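Local coordinates for aminotransferase (Streptomyces pactum, PDB 4ZM4), which binds pyridoxal-5'-phosphate and belongs to the class-III aminotransferase family of PLP-dependent proteins, at residues 232-237 against 266-271; 257-262 against 363-368; 356-361 against 441-446; 372-377 against 392-397. The protein carries 1 engineered substitution. All coordinates share one frame; numbering follows the deposited sequence.

Contact 1 (232-237 against 266-271); sequences GFLQLL and ERYGVE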
loop_
_atom_site.group_PDB
_atom_site.type_symbol
_atom_site.label_atom_id
_atom_site.label_comp_id
_atom_site.label_asym_id
_atom_site.label_seq_id
_atom_site.Cartn_x
_atom_site.Cartn_y
_atom_site.Cartn_z
ATOM N N GLY B 232 7.360 -24.760 22.518
ATOM C CA GLY B 232 7.328 -23.817 23.644
ATOM C C GLY B 232 7.789 -22.377 23.392
ATOM O O GLY B 232 7.707 -21.541 24.307
ATOM N N PHE B 233 8.299 -22.076 22.190
ATOM C CA PHE B 233 8.872 -20.765 21.958
ATOM C C PHE B 233 7.824 -19.668 21.909
ATOM O O PHE B 233 7.979 -18.631 22.558
ATOM C CB PHE B 233 9.733 -20.739 20.714
ATOM C CG PHE B 233 10.600 -19.534 20.629
ATOM C CD1 PHE B 233 11.695 -19.403 21.464
ATOM C CD2 PHE B 233 10.318 -18.512 19.723
ATOM C CE1 PHE B 233 12.537 -18.295 21.363
ATOM C CE2 PHE B 233 11.129 -17.398 19.644
ATOM C CZ PHE B 233 12.240 -17.289 20.455
ATOM N N LEU B 234 6.755 -19.869 21.158
ATOM C CA LEU B 234 5.669 -18.886 21.136
ATOM C C LEU B 234 5.046 -18.724 22.515
ATOM O O LEU B 234 4.659 -17.617 22.905
ATOM C CB LEU B 234 4.598 -19.253 20.114
ATOM C CG LEU B 234 5.075 -19.277 18.664
ATOM C CD1 LEU B 234 3.914 -19.682 17.760
ATOM C CD2 LEU B 234 5.647 -17.921 18.246
ATOM N N GLN B 235 4.927 -19.818 23.258
ATOM C CA GLN B 235 4.344 -19.770 24.590
ATOM C C GLN B 235 5.226 -18.854 25.441
ATOM O O GLN B 235 4.723 -18.017 26.202
ATOM C CB GLN B 235 4.244 -21.182 25.199
ATOM C CG GLN B 235 3.207 -22.083 24.518
ATOM C CD GLN B 235 3.594 -22.590 23.121
ATOM O OE1 GLN B 235 4.731 -22.395 22.637
ATOM N NE2 GLN B 235 2.668 -23.295 22.492
ATOM N N LEU B 236 6.534 -19.045 25.311
ATOM C CA LEU B 236 7.507 -18.284 26.062
ATOM C C LEU B 236 7.401 -16.811 25.732
ATOM O O LEU B 236 7.488 -15.967 26.635
ATOM C CB LEU B 236 8.928 -18.790 25.786
ATOM C CG LEU B 236 10.065 -18.041 26.499
ATOM C CD1 LEU B 236 9.929 -18.109 28.011
ATOM C CD2 LEU B 236 11.421 -18.596 26.069
ATOM N N LEU B 237 7.222 -16.501 24.448
ATOM C CA LEU B 237 7.096 -15.123 23.994
ATOM C C LEU B 237 5.905 -14.458 24.594
ATOM O O LEU B 237 5.978 -13.338 25.091
ATOM C CB LEU B 237 6.967 -15.058 22.474
ATOM C CG LEU B 237 8.173 -14.621 21.670
ATOM C CD1 LEU B 237 7.820 -14.729 20.186
ATOM C CD2 LEU B 237 8.575 -13.183 22.018
ATOM N N GLU B 266 -4.153 -19.995 15.910
ATOM C CA GLU B 266 -5.037 -21.104 16.161
ATOM C C GLU B 266 -4.229 -22.369 16.156
ATOM O O GLU B 266 -4.368 -23.210 17.045
ATOM C CB GLU B 266 -6.104 -21.176 15.051
ATOM C CG GLU B 266 -7.177 -22.233 15.195
ATOM C CD GLU B 266 -8.240 -22.108 14.114
ATOM O OE1 GLU B 266 -9.268 -21.404 14.333
ATOM O OE2 GLU B 266 -8.062 -22.696 13.029
ATOM N N ARG B 267 -3.403 -22.533 15.134
ATOM C CA ARG B 267 -2.659 -23.771 14.969
ATOM C C ARG B 267 -1.811 -24.061 16.200
ATOM O O ARG B 267 -1.740 -25.209 16.616
ATOM C CB ARG B 267 -1.779 -23.697 13.737
ATOM C CG ARG B 267 -1.012 -24.961 13.450
ATOM C CD ARG B 267 -0.339 -24.863 12.093
ATOM N NE ARG B 267 0.307 -26.122 11.733
ATOM C CZ ARG B 267 0.044 -26.845 10.643
ATOM N NH1 ARG B 267 -0.854 -26.469 9.743
ATOM N NH2 ARG B 267 0.707 -27.975 10.442
ATOM N N TYR B 268 -1.189 -23.031 16.791
ATOM C CA TYR B 268 -0.281 -23.247 17.901
ATOM C C TYR B 268 -0.873 -22.854 19.253
ATOM O O TYR B 268 -0.199 -22.970 20.275
ATOM C CB TYR B 268 1.051 -22.536 17.654
ATOM C CG TYR B 268 1.787 -23.010 16.405
ATOM C CD1 TYR B 268 2.464 -24.225 16.400
ATOM C CD2 TYR B 268 1.810 -22.234 15.235
ATOM C CE1 TYR B 268 3.138 -24.667 15.271
ATOM C CE2 TYR B 268 2.493 -22.665 14.097
ATOM C CZ TYR B 268 3.134 -23.899 14.113
ATOM O OH TYR B 268 3.811 -24.371 13.007
ATOM N N GLY B 269 -2.124 -22.412 19.263
ATOM C CA GLY B 269 -2.824 -22.081 20.498
ATOM C C GLY B 269 -2.202 -20.968 21.335
ATOM O O GLY B 269 -2.169 -21.049 22.563
ATOM N N VAL B 270 -1.677 -19.941 20.685
ATOM C CA VAL B 270 -1.094 -18.779 21.400
ATOM C C VAL B 270 -1.676 -17.517 20.786
ATOM O O VAL B 270 -1.612 -17.335 19.581
ATOM C CB VAL B 270 0.437 -18.738 21.270
ATOM C CG1 VAL B 270 1.019 -17.499 21.935
ATOM C CG2 VAL B 270 1.031 -19.988 21.870
ATOM N N GLU B 271 -2.216 -16.646 21.628
ATOM C CA GLU B 271 -2.916 -15.472 21.163
ATOM C C GLU B 271 -2.065 -14.234 21.416
ATOM O O GLU B 271 -1.685 -13.962 22.561
ATOM C CB GLU B 271 -4.252 -15.341 21.857
ATOM C CG GLU B 271 -5.164 -14.302 21.236
ATOM C CD GLU B 271 -6.530 -14.273 21.905
ATOM O OE1 GLU B 271 -7.267 -15.300 21.817
ATOM O OE2 GLU B 271 -6.855 -13.245 22.532
#
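Leu234 lays its CD1 methyl against the root of Tyr268, 4.0 Å from Tyr268 CB, and meets the aromatic ring at a slant. The contact joins the first turn of helix 233-244 to a Schellman motif that ends helix 263-267. Helix 233-244 connects strands 212-217 and 247-251, parallel neighbours in the seven-stranded sheet, and so forms the helical leg of a beta-alpha-beta crossover. The Schellman turn reverses at Gly269, whose positive phi of 61° suits glycine, and carries the chain from Tyr268 round to Val270, so that both side chains can reach the same helix. Val270 supplies the second half of the packing. With CG1 anti to the backbone N (chi1 177°), both methyls turn to the helix: CG1 lies 3.8 Å from Leu234 O, and CG2 fits between Leu234 CB and the flank of Gln235. Gln235 bends at chi2 (73°), which folds its amide back over Val270 on the exposed side of the interface. The contact is therefore one of van der Waals packing, with 201 Å² buried in total. Beyond the two segments, Leu234 also rests on Pro229 and Tyr268 on Val220 and Val365. One face of the Tyr268 ring is covered from within its own segment by Arg267 CG, 4.2 Å above the ring centre. At the outer margin Gln235 NE2 stands 3.7 Å from Val270 CG2.

Contact 2 (257-262 against 363-368); sequences FRVARG and NRVGTL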
loop_
_atom_site.group_PDB
_atom_site.type_symbol
_atom_site.label_atom_id
_atom_site.label_comp_id
_atom_site.label_asym_id
_atom_site.label_seq_id
_atom_site.Cartn_x
_atom_site.Cartn_y
_atom_site.Cartn_z
ATOM N N PHE B 257 -4.895 -17.419 7.580
ATOM C CA PHE B 257 -5.745 -18.176 6.649
ATOM C C PHE B 257 -4.976 -19.103 5.748
ATOM O O PHE B 257 -5.494 -19.531 4.707
ATOM C CB PHE B 257 -6.606 -17.263 5.789
ATOM C CG PHE B 257 -7.175 -16.094 6.532
ATOM C CD1 PHE B 257 -8.260 -16.245 7.378
ATOM C CD2 PHE B 257 -6.604 -14.840 6.399
ATOM C CE1 PHE B 257 -8.754 -15.165 8.070
ATOM C CE2 PHE B 257 -7.119 -13.754 7.079
ATOM C CZ PHE B 257 -8.190 -13.916 7.910
ATOM N N ARG B 258 -3.782 -19.508 6.159
ATOM C CA ARG B 258 -2.934 -20.391 5.334
ATOM C C ARG B 258 -2.567 -21.684 6.086
ATOM O O ARG B 258 -2.820 -22.784 5.588
ATOM C CB ARG B 258 -1.687 -19.598 4.917
ATOM C CG ARG B 258 -0.471 -20.385 4.486
ATOM C CD ARG B 258 -0.636 -21.050 3.147
ATOM N NE ARG B 258 -0.744 -20.107 2.026
ATOM C CZ ARG B 258 -0.841 -20.485 0.751
ATOM N NH1 ARG B 258 -0.781 -21.780 0.420
ATOM N NH2 ARG B 258 -0.975 -19.581 -0.214
ATOM N N VAL B 259 -1.942 -21.537 7.254
ATOM C CA VAL B 259 -1.493 -22.700 8.051
ATOM C C VAL B 259 -2.651 -23.313 8.833
ATOM O O VAL B 259 -2.557 -24.444 9.278
ATOM C CB VAL B 259 -0.335 -22.370 9.022
ATOM C CG1 VAL B 259 0.862 -21.873 8.246
ATOM C CG2 VAL B 259 -0.761 -21.320 10.037
ATOM N N ALA B 260 -3.747 -22.574 8.911
ATOM C CA ALA B 260 -5.013 -22.998 9.519
ATOM C C ALA B 260 -6.004 -21.888 9.219
ATOM O O ALA B 260 -5.626 -20.811 8.742
ATOM C CB ALA B 260 -4.858 -23.156 11.014
ATOM N N ARG B 261 -7.274 -22.126 9.475
ATOM C CA ARG B 261 -8.296 -21.105 9.198
ATOM C C ARG B 261 -8.031 -19.826 10.014
ATOM O O ARG B 261 -8.092 -18.713 9.494
ATOM C CB ARG B 261 -9.687 -21.679 9.491
ATOM C CG ARG B 261 -10.813 -20.913 8.816
ATOM C CD ARG B 261 -12.176 -21.470 9.179
ATOM N NE ARG B 261 -12.599 -21.057 10.517
ATOM C CZ ARG B 261 -13.858 -20.994 10.940
ATOM N NH1 ARG B 261 -14.098 -20.589 12.172
ATOM N NH2 ARG B 261 -14.855 -21.321 10.163
ATOM N N GLY B 262 -7.703 -20.004 11.289
ATOM C CA GLY B 262 -7.344 -18.912 12.192
ATOM C C GLY B 262 -5.845 -18.686 12.330
ATOM O O GLY B 262 -5.371 -18.156 13.339
ATOM N N ASN B 363 11.181 -28.145 4.691
ATOM C CA ASN B 363 10.314 -27.847 5.830
ATOM C C ASN B 363 8.911 -27.544 5.306
ATOM O O ASN B 363 8.769 -26.932 4.273
ATOM C CB ASN B 363 10.811 -26.642 6.646
ATOM C CG ASN B 363 12.074 -26.929 7.463
ATOM O OD1 ASN B 363 12.975 -26.078 7.535
ATOM N ND2 ASN B 363 12.120 -28.069 8.138
ATOM N N ARG B 364 7.891 -27.983 6.016
ATOM C CA ARG B 364 6.554 -27.732 5.586
ATOM C C ARG B 364 5.597 -27.431 6.747
ATOM O O ARG B 364 5.661 -28.049 7.801
ATOM C CB ARG B 364 6.041 -28.926 4.783
ATOM C CG ARG B 364 4.684 -28.675 4.111
ATOM C CD ARG B 364 4.272 -29.841 3.213
ATOM N NE ARG B 364 4.005 -31.057 3.980
ATOM C CZ ARG B 364 2.896 -31.294 4.678
ATOM N NH1 ARG B 364 1.919 -30.399 4.735
ATOM N NH2 ARG B 364 2.762 -32.453 5.329
ATOM N N VAL B 365 4.716 -26.459 6.545
ATOM C CA VAL B 365 3.613 -26.224 7.440
ATOM C C VAL B 365 2.411 -25.989 6.521
ATOM O O VAL B 365 2.235 -24.875 5.963
ATOM C CB VAL B 365 3.848 -25.016 8.381
ATOM C CG1 VAL B 365 2.687 -24.872 9.344
ATOM C CG2 VAL B 365 5.146 -25.156 9.165
ATOM N N GLY B 366 1.628 -27.060 6.334
ATOM C CA GLY B 366 0.509 -27.065 5.456
ATOM C C GLY B 366 0.994 -26.923 4.034
ATOM O O GLY B 366 1.809 -27.706 3.570
ATOM N N THR B 367 0.507 -25.887 3.352
ATOM C CA THR B 367 0.874 -25.620 1.973
ATOM C C THR B 367 2.032 -24.622 1.857
ATOM O O THR B 367 2.370 -24.170 0.759
ATOM C CB THR B 367 -0.360 -25.098 1.203
ATOM O OG1 THR B 367 -1.053 -24.103 1.973
ATOM C CG2 THR B 367 -1.298 -26.237 0.921
ATOM N N LEU B 368 2.602 -24.244 2.993
ATOM C CA LEU B 368 3.786 -23.376 3.052
ATOM C C LEU B 368 4.947 -24.354 3.130
ATOM O O LEU B 368 4.912 -25.304 3.926
ATOM C CB LEU B 368 3.730 -22.558 4.308
ATOM C CG LEU B 368 3.907 -21.067 4.354
ATOM C CD1 LEU B 368 3.138 -20.345 3.277
ATOM C CD2 LEU B 368 3.441 -20.616 5.714
#
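Arg258 reaches from its loop toward the hairpin turn at Thr367 and Leu368. Its CB leaves the backbone in that direction, and CG, placed opposite the backbone N by a chi1 of 160°, packs 3.8 Å from Leu368 CD1. The bend at chi2 sets CD beside Leu368 CD1 and 3.3 Å from Thr367 OG1, and the bend at chi3 turns the guanidinium toward the hydroxyl. At the tip, NH1 donates to Thr367 OG1 over 2.8 Å with an angle of 154° at the hydrogen; the hydroxyl lies at the edge of the guanidinium, 11° out of its plane. NH1 also bonds to Leu423 O and NH2 to Gly68 O, so three oxygens grip this buried group and probably fix its rotation. Thr367 sits in a type II' turn, Val365 to Leu368, closing a two-residue beta hairpin, with Gly366 taking the positive phi that the turn requires. Next to the arginine, Val259 CG1 touches Val365 CG1 (3.7 Å) and Leu368 CD2 (3.8 Å). The buried hairpin end thus lies between several elements: Val259 continues onto Ala264 of helix 263-267, Thr367 meets Leu338 of helix 334-355, and Arg258 and Leu368 both pack on Phe422 of strand 421-422.

Contact 3 (356-361 against 441-446); sequences EKRPVH and RSLVGL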
loop_
_atom_site.group_PDB
_atom_site.type_symbol
_atom_site.label_atom_id
_atom_site.label_comp_id
_atom_site.label_asym_id
_atom_site.label_seq_id
_atom_site.Cartn_x
_atom_site.Cartn_y
_atom_site.Cartn_z
ATOM N N GLU B 356 17.715 -39.613 -6.932
ATOM C CA GLU B 356 18.878 -38.967 -7.553
ATOM C C GLU B 356 20.070 -38.855 -6.614
ATOM O O GLU B 356 21.133 -38.411 -7.029
ATOM C CB GLU B 356 18.489 -37.572 -8.066
ATOM C CG GLU B 356 17.422 -37.648 -9.159
ATOM C CD GLU B 356 17.824 -38.533 -10.318
ATOM O OE1 GLU B 356 18.983 -38.401 -10.786
ATOM O OE2 GLU B 356 16.985 -39.355 -10.744
ATOM N N LYS B 357 19.891 -39.217 -5.352
ATOM C CA LYS B 357 20.949 -39.114 -4.350
ATOM C C LYS B 357 21.468 -37.670 -4.182
ATOM O O LYS B 357 22.666 -37.444 -3.995
ATOM C CB LYS B 357 22.084 -40.098 -4.661
ATOM C CG LYS B 357 21.587 -41.515 -4.897
ATOM C CD LYS B 357 22.719 -42.529 -4.974
ATOM C CE LYS B 357 22.198 -43.919 -5.351
ATOM N NZ LYS B 357 23.206 -44.990 -5.105
ATOM N N ARG B 358 20.544 -36.710 -4.212
ATOM C CA ARG B 358 20.833 -35.318 -3.905
ATOM C C ARG B 358 20.303 -35.021 -2.516
ATOM O O ARG B 358 19.097 -35.111 -2.303
ATOM C CB ARG B 358 20.120 -34.393 -4.896
ATOM C CG ARG B 358 20.597 -34.527 -6.320
ATOM C CD ARG B 358 21.937 -33.845 -6.489
ATOM N NE ARG B 358 22.366 -33.819 -7.882
ATOM C CZ ARG B 358 23.488 -33.243 -8.287
ATOM N NH1 ARG B 358 24.292 -32.636 -7.421
ATOM N NH2 ARG B 358 23.812 -33.283 -9.559
ATOM N N PRO B 359 21.185 -34.656 -1.569
ATOM C CA PRO B 359 20.636 -34.256 -0.287
ATOM C C PRO B 359 19.805 -32.970 -0.399
ATOM O O PRO B 359 20.134 -32.051 -1.158
ATOM C CB PRO B 359 21.868 -34.076 0.603
ATOM C CG PRO B 359 23.027 -33.936 -0.322
ATOM C CD PRO B 359 22.659 -34.686 -1.568
ATOM N N VAL B 360 18.717 -32.916 0.361
ATOM C CA VAL B 360 17.778 -31.801 0.303
ATOM C C VAL B 360 17.233 -31.550 1.720
ATOM O O VAL B 360 17.051 -32.486 2.484
ATOM C CB VAL B 360 16.652 -32.146 -0.674
ATOM C CG1 VAL B 360 15.761 -33.241 -0.099
ATOM C CG2 VAL B 360 15.840 -30.921 -1.027
ATOM N N HIS B 361 16.987 -30.287 2.065
ATOM C CA HIS B 361 16.221 -29.964 3.258
ATOM C C HIS B 361 14.859 -29.426 2.863
ATOM O O HIS B 361 14.764 -28.553 1.990
ATOM C CB HIS B 361 16.926 -28.938 4.133
ATOM C CG HIS B 361 16.311 -28.805 5.494
ATOM N ND1 HIS B 361 16.617 -29.662 6.525
ATOM C CD2 HIS B 361 15.387 -27.941 5.984
ATOM C CE1 HIS B 361 15.917 -29.331 7.594
ATOM N NE2 HIS B 361 15.170 -28.283 7.298
ATOM N N ARG B 441 14.019 -34.506 -14.205
ATOM C CA ARG B 441 14.736 -34.123 -15.417
ATOM C C ARG B 441 15.745 -32.996 -15.151
ATOM O O ARG B 441 16.873 -33.044 -15.637
ATOM C CB ARG B 441 13.738 -33.742 -16.524
ATOM C CG ARG B 441 13.502 -34.863 -17.537
ATOM C CD ARG B 441 12.074 -35.010 -18.055
ATOM N NE ARG B 441 11.359 -33.741 -18.125
ATOM C CZ ARG B 441 10.071 -33.572 -17.806
ATOM N NH1 ARG B 441 9.320 -34.595 -17.394
ATOM N NH2 ARG B 441 9.524 -32.360 -17.893
ATOM N N SER B 442 15.369 -32.026 -14.323
ATOM C CA SER B 442 16.251 -30.915 -14.009
ATOM C C SER B 442 17.460 -31.362 -13.179
ATOM O O SER B 442 18.571 -30.853 -13.363
ATOM C CB SER B 442 15.477 -29.808 -13.280
ATOM O OG SER B 442 14.325 -29.440 -14.026
ATOM N N LEU B 443 17.260 -32.292 -12.256
ATOM C CA LEU B 443 18.379 -32.748 -11.416
ATOM C C LEU B 443 19.397 -33.501 -12.256
ATOM O O LEU B 443 20.587 -33.402 -12.017
ATOM C CB LEU B 443 17.905 -33.621 -10.239
ATOM C CG LEU B 443 17.174 -32.943 -9.090
ATOM C CD1 LEU B 443 16.512 -33.990 -8.208
ATOM C CD2 LEU B 443 18.088 -32.045 -8.265
ATOM N N VAL B 444 18.922 -34.257 -13.237
ATOM C CA VAL B 444 19.816 -35.041 -14.091
ATOM C C VAL B 444 20.729 -34.101 -14.893
ATOM O O VAL B 444 21.880 -34.450 -15.169
ATOM C CB VAL B 444 19.026 -36.051 -14.970
ATOM C CG1 VAL B 444 19.948 -36.809 -15.914
ATOM C CG2 VAL B 444 18.274 -37.052 -14.094
ATOM N N GLY B 445 20.243 -32.895 -15.207
ATOM C CA GLY B 445 21.053 -31.871 -15.886
ATOM C C GLY B 445 21.998 -31.070 -14.984
ATOM O O GLY B 445 22.726 -30.192 -15.448
ATOM N N LEU B 446 21.967 -31.348 -13.687
ATOM C CA LEU B 446 22.714 -30.561 -12.705
ATOM C C LEU B 446 24.179 -30.982 -12.677
ATOM O O LEU B 446 25.017 -30.224 -12.227
ATOM C CB LEU B 446 22.075 -30.716 -11.317
ATOM C CG LEU B 446 22.266 -29.630 -10.255
ATOM C CD1 LEU B 446 21.715 -28.287 -10.699
ATOM C CD2 LEU B 446 21.601 -30.037 -8.956
HETATM O O HOH W 1 21.439 -34.866 -10.191
#
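Leu443, in the last turn of helix 429-444, directs its two methyls at different residues of 356-361: CD1 lies 3.9 Å from Glu356 CG, and CD2 lies 4.0 Å from Arg358 CG. The segment it meets begins as a Schellman motif, in which Lys357 leaves helix 334-355 with a positive phi, and then runs into strand 360-365 of the small antiparallel sheet. The contact thus ties the C-terminal helix to the junction of a long helix and an edge strand, at the surface of the molecule. Leu443 and Arg358 run past each other in opposite directions, which brings the leucine backbone level with the arginine head. There Leu443 O receives a bond from water 1 at a modelled 2.5 Å, a length too short to be taken literally, while the water accepts from Arg358 NE at 2.7 Å. Leu443 O also takes the backbone N-H of Leu446. Leu443 also packs on Val352 and Phe353 of helix 334-355 and on Leu402 of helix 396-408. Val444, next in order, is exposed and offers only CG2, 3.6 Å from Glu356 OE1. Beyond Gly445 the chain curls round to Leu446, the last modelled residue, whose O bonds to Arg401. Arg358 bends at chi2 (-76°), lifting its guanidinium away from the line of its first carbons and presenting one flat face to Leu446. Water 1 lies in the guanidinium plane at the edge, whereas Leu446 CD2 sits 3.8 Å above the plane, over its centre.

Contact 4 (372-377 against 392-397); sequences ALLKGS and ALVDFP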
loop_
_atom_site.group_PDB
_atom_site.type_symbol
_atom_site.label_atom_id
_atom_site.label_comp_id
_atom_site.label_asym_id
_atom_site.label_seq_id
_atom_site.Cartn_x
_atom_site.Cartn_y
_atom_site.Cartn_z
ATOM N N ALA B 372 15.299 -26.896 -0.310
ATOM C CA ALA B 372 16.637 -26.412 -0.478
ATOM C C ALA B 372 17.599 -27.570 -0.711
ATOM O O ALA B 372 17.638 -28.521 0.045
ATOM C CB ALA B 372 17.057 -25.607 0.756
ATOM N N LEU B 373 18.407 -27.429 -1.747
ATOM C CA LEU B 373 19.425 -28.367 -2.116
ATOM C C LEU B 373 20.627 -28.134 -1.207
ATOM O O LEU B 373 21.088 -27.001 -1.056
ATOM C CB LEU B 373 19.788 -28.101 -3.575
ATOM C CG LEU B 373 20.553 -29.060 -4.456
ATOM C CD1 LEU B 373 19.880 -30.404 -4.559
ATOM C CD2 LEU B 373 20.629 -28.449 -5.837
ATOM N N LEU B 374 21.132 -29.200 -0.587
ATOM C CA LEU B 374 22.200 -29.090 0.403
ATOM C C LEU B 374 23.600 -29.325 -0.160
ATOM O O LEU B 374 23.772 -29.982 -1.171
ATOM C CB LEU B 374 21.938 -30.073 1.549
ATOM C CG LEU B 374 20.591 -29.962 2.249
ATOM C CD1 LEU B 374 20.516 -30.912 3.423
ATOM C CD2 LEU B 374 20.325 -28.537 2.726
ATOM N N LYS B 375 24.606 -28.776 0.508
ATOM C CA LYS B 375 26.018 -29.030 0.160
ATOM C C LYS B 375 26.355 -30.499 0.385
ATOM O O LYS B 375 25.806 -31.144 1.275
ATOM C CB LYS B 375 26.949 -28.195 1.041
ATOM C CG LYS B 375 26.861 -26.702 0.817
ATOM C CD LYS B 375 27.483 -25.960 1.984
ATOM C CE LYS B 375 27.623 -24.479 1.687
ATOM N NZ LYS B 375 27.991 -23.752 2.935
ATOM N N GLY B 376 27.264 -31.036 -0.408
ATOM C CA GLY B 376 27.694 -32.420 -0.237
ATOM C C GLY B 376 28.272 -32.597 1.158
ATOM O O GLY B 376 28.139 -33.668 1.757
ATOM N N SER B 377 28.876 -31.526 1.688
ATOM C CA SER B 377 29.471 -31.526 3.044
ATOM C C SER B 377 28.465 -31.192 4.148
ATOM O O SER B 377 28.858 -31.016 5.294
ATOM C CB SER B 377 30.633 -30.511 3.135
ATOM O OG SER B 377 30.146 -29.214 3.498
ATOM N N ALA B 392 23.571 -22.277 6.228
ATOM C CA ALA B 392 24.892 -22.903 6.211
ATOM C C ALA B 392 24.868 -24.265 5.545
ATOM O O ALA B 392 25.864 -24.689 5.031
ATOM C CB ALA B 392 25.461 -23.003 7.620
ATOM N N LEU B 393 23.732 -24.949 5.565
ATOM C CA LEU B 393 23.603 -26.278 4.944
ATOM C C LEU B 393 23.377 -26.226 3.455
ATOM O O LEU B 393 23.549 -27.242 2.756
ATOM C CB LEU B 393 22.427 -27.038 5.552
ATOM C CG LEU B 393 22.402 -27.222 7.091
ATOM C CD1 LEU B 393 21.131 -27.941 7.523
ATOM C CD2 LEU B 393 23.618 -27.983 7.578
ATOM N N VAL B 394 23.048 -25.040 2.951
ATOM C CA VAL B 394 22.456 -24.906 1.623
ATOM C C VAL B 394 23.489 -24.579 0.555
ATOM O O VAL B 394 24.417 -23.826 0.779
ATOM C CB VAL B 394 21.334 -23.849 1.619
ATOM C CG1 VAL B 394 20.862 -23.558 0.205
ATOM C CG2 VAL B 394 20.170 -24.319 2.464
ATOM N N ASP B 395 23.330 -25.196 -0.601
ATOM C CA ASP B 395 24.189 -24.963 -1.747
ATOM C C ASP B 395 23.486 -23.995 -2.687
ATOM O O ASP B 395 22.764 -24.408 -3.600
ATOM C CB ASP B 395 24.464 -26.301 -2.462
ATOM C CG ASP B 395 25.497 -26.176 -3.582
ATOM O OD1 ASP B 395 25.749 -25.049 -4.045
ATOM O OD2 ASP B 395 26.047 -27.221 -3.983
ATOM N N PHE B 396 23.678 -22.700 -2.461
ATOM C CA PHE B 396 22.934 -21.651 -3.200
ATOM C C PHE B 396 23.190 -21.626 -4.698
ATOM O O PHE B 396 22.238 -21.517 -5.471
ATOM C CB PHE B 396 23.134 -20.269 -2.562
ATOM C CG PHE B 396 22.404 -20.102 -1.259
ATOM C CD1 PHE B 396 21.055 -19.809 -1.235
ATOM C CD2 PHE B 396 23.056 -20.295 -0.046
ATOM C CE1 PHE B 396 20.366 -19.679 -0.028
ATOM C CE2 PHE B 396 22.377 -20.173 1.159
ATOM C CZ PHE B 396 21.035 -19.858 1.168
ATOM N N PRO B 397 24.449 -21.718 -5.131
ATOM C CA PRO B 397 24.674 -21.728 -6.581
ATOM C C PRO B 397 24.030 -22.907 -7.299
ATOM O O PRO B 397 23.491 -22.721 -8.394
ATOM C CB PRO B 397 26.198 -21.797 -6.704
ATOM C CG PRO B 397 26.691 -21.128 -5.444
ATOM C CD PRO B 397 25.702 -21.511 -4.381
#
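Leu373 O accepts the backbone N-H of Asp395 at 2.9 Å and 173°, and Lys375 N donates to Leu393 O at 2.9 Å and 165°. These two bonds bracket Leu374 and Val394, the pattern of an antiparallel non-hydrogen-bonded pair. It remains a single beta bridge, consistent with the touching parts running 94° apart. The bridge joins the end of strand 368-373 to the linker between helices 387-393 and 396-408. A third bond comes from Lys375, whose chain is extended beyond CG, passes Val394 O, and delivers NZ to Ala392 O at 3.1 Å. The ammonium approaches this carbonyl from well outside its plane. Leu393 O gains a further, weaker partner in Leu374 CA, a CA-H...O contact of 3.3 Å. Asp395 uses its carboxylate locally: it is the N-cap of helix 396-408, capping a backbone N just beyond the segment, and forms a salt bridge to Arg398. Its CB meanwhile packs against the backbone between Leu373 and Lys375. Around the bonds the packing is apolar. Leu374 and Leu393 lie side by side and point the same way, Leu374 CD2 being 3.8 Å from Leu393 CB. Val394 divides its methyls: CG2 is 3.8 Å from Ala372 CB, while CG1 sits 3.7 Å above the centre of the Phe396 ring, on one face.

How the contacts relate
Contact 2 is wholly buried and lies closest to the chain centre; contacts 1 and 4 are partly buried, and contact 3 is at the surface. Contacts 1 and 2 touch directly, Arg267 of the former bonding to Val259 O of the latter. Contacts 2, 3 and 4 share the antiparallel sheet: strand 360-365 serves contacts 2 and 3, while its neighbour 368-373 starts in contact 2 and ends in contact 4, and backbone bonds join His361 to Ala372 and Pro359 to Leu374. The chemistry differs accordingly: contact 1 is van der Waals packing, contact 2 adds a buried arginine bond, contact 3 combines aliphatic packing on charged side chains with a bridging water, and contact 4 relies on backbone pairing.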